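Local coordinates for nitrogenase iron-molybdenum cofactor biosynthesis protein NifB (Methanothermobacter thermautotrophicus, PDB 7JMA), which probably carries out radical SAM-dependent carbide insertion as two [4Fe-4S] clusters are coupled into the [8Fe-9S-C] precursor of the nitrogenase cofactor, at residues Gly166-Ala169 against Phe170-Ser174. Residues are numbered along the deposited sequence; the frame is centred on the assembly and turned at random.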
loop_
_atom_site.group_PDB
_atom_site.type_symbol
_atom_site.label_atom_id
_atom_site.label_comp_id
_atom_site.label_asym_id
_atom_site.label_seq_id
_atom_site.Cartn_x
_atom_site.Cartn_y
_atom_site.Cartn_z
ATOM N N GLY A 166 -7.707 -18.067 4.858
ATOM C CA GLY A 166 -7.404 -18.826 3.658
ATOM C C GLY A 166 -7.907 -18.139 2.413
ATOM O O GLY A 166 -7.723 -16.929 2.216
ATOM N N ARG A 167 -8.551 -18.925 1.552
ATOM C CA ARG A 167 -8.963 -18.398 0.259
ATOM C C ARG A 167 -9.977 -17.276 0.423
ATOM O O ARG A 167 -9.880 -16.242 -0.250
ATOM C CB ARG A 167 -9.530 -19.519 -0.606
ATOM C CG ARG A 167 -9.924 -19.048 -1.991
ATOM C CD ARG A 167 -10.638 -20.143 -2.757
ATOM N NE ARG A 167 -9.866 -20.558 -3.921
ATOM C CZ ARG A 167 -10.209 -20.293 -5.176
ATOM N NH1 ARG A 167 -11.320 -19.612 -5.435
ATOM N NH2 ARG A 167 -9.441 -20.709 -6.172
ATOM N N GLU A 168 -10.940 -17.444 1.339
ATOM C CA GLU A 168 -11.923 -16.388 1.570
ATOM C C GLU A 168 -11.257 -15.105 2.045
ATOM O O GLU A 168 -11.690 -14.006 1.688
ATOM C CB GLU A 168 -12.973 -16.841 2.578
ATOM C CG GLU A 168 -14.117 -15.849 2.725
ATOM C CD GLU A 168 -15.294 -16.401 3.511
ATOM O OE1 GLU A 168 -16.445 -16.230 3.049
ATOM O OE2 GLU A 168 -15.073 -16.994 4.591
ATOM N N ALA A 169 -10.209 -15.221 2.866
ATOM C CA ALA A 169 -9.477 -14.025 3.281
ATOM C C ALA A 169 -8.925 -13.268 2.071
ATOM O O ALA A 169 -9.117 -12.052 1.944
ATOM C CB ALA A 169 -8.351 -14.400 4.251
ATOM N N PHE A 170 -8.229 -13.967 1.172
ATOM C CA PHE A 170 -7.692 -13.283 0.000
ATOM C C PHE A 170 -8.799 -12.710 -0.877
ATOM O O PHE A 170 -8.652 -11.619 -1.451
ATOM C CB PHE A 170 -6.819 -14.212 -0.840
ATOM C CG PHE A 170 -6.417 -13.583 -2.138
ATOM C CD1 PHE A 170 -5.440 -12.600 -2.161
ATOM C CD2 PHE A 170 -7.076 -13.907 -3.320
ATOM C CE1 PHE A 170 -5.082 -11.980 -3.363
ATOM C CE2 PHE A 170 -6.723 -13.293 -4.511
ATOM C CZ PHE A 170 -5.726 -12.328 -4.528
ATOM N N GLU A 171 -9.895 -13.449 -1.047
ATOM C CA GLU A 171 -10.949 -12.964 -1.930
ATOM C C GLU A 171 -11.544 -11.660 -1.409
ATOM O O GLU A 171 -11.850 -10.749 -2.190
ATOM C CB GLU A 171 -12.020 -14.039 -2.097
ATOM C CG GLU A 171 -11.532 -15.211 -2.942
ATOM C CD GLU A 171 -12.509 -16.367 -2.982
ATOM O OE1 GLU A 171 -13.369 -16.465 -2.076
ATOM O OE2 GLU A 171 -12.412 -17.177 -3.930
ATOM N N VAL A 172 -11.693 -11.548 -0.088
ATOM C CA VAL A 172 -12.176 -10.314 0.523
ATOM C C VAL A 172 -11.153 -9.194 0.347
ATOM O O VAL A 172 -11.495 -8.080 -0.079
ATOM C CB VAL A 172 -12.496 -10.557 2.012
ATOM C CG1 VAL A 172 -12.791 -9.230 2.726
ATOM C CG2 VAL A 172 -13.656 -11.529 2.165
ATOM N N LEU A 173 -9.880 -9.472 0.661
ATOM C CA LEU A 173 -8.834 -8.465 0.488
ATOM C C LEU A 173 -8.752 -8.026 -0.969
ATOM O O LEU A 173 -8.707 -6.826 -1.271
ATOM C CB LEU A 173 -7.487 -9.007 0.949
ATOM C CG LEU A 173 -6.291 -8.099 0.672
ATOM C CD1 LEU A 173 -6.436 -6.715 1.348
ATOM C CD2 LEU A 173 -4.998 -8.766 1.084
ATOM N N SER A 174 -8.756 -8.993 -1.890
ATOM C CA SER A 174 -8.554 -8.657 -3.295
ATOM C C SER A 174 -9.701 -7.815 -3.826
ATOM O O SER A 174 -9.475 -6.811 -4.521
ATOM C CB SER A 174 -8.404 -9.929 -4.132
ATOM O OG SER A 174 -8.329 -9.582 -5.529
#
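Phe170 N donates to Gly166 O over 3.2 Å, in the carbonyl plane, near the N-terminal end of helix 166-186, just after strand 162-165. The Phe170 side chain leaves this contact to pack against Tyr154 and Pro147, while Ser174 CB, one turn on, sits 3.6 Å above one face of its ring, displaced toward the rim.

At Glu171 the backbone bond is joined by a side-chain one. Its N reaches Arg167 O at 2.9 Å, and its CG, lying anti to the carbonyl carbon (chi1 -71°), turns back along the helix and passes 3.3 Å from the same Arg167 O. The extended chain then carries OE2 to 3.1 Å from Arg167 NH1, a salt bridge whose hydrogen bond is weak, bent to 131° at the hydrogen, with guanidinium and carboxylate planes 83° apart. OE2 also rests 3.6 Å from Arg167 CD. A glutamine in place of Glu171 would probably deprive the Arg167 guanidinium of this counter-charge.

Val172 N bonds to Glu168 O, and Val172 CG2 lies against that oxygen at 3.2 Å. Leu173 N closes the series on Ala169 O with a nearly straight bond; its side chain packs on Tyr154, about 7 Å from that of the cluster ligand Cys42.

Four successive i to i+4 backbone bonds thus hold this part of helix 166-186, whereas the i to i+4 ion pair, its two planes nearly perpendicular, is likely to add a mainly electrostatic, less directional tie.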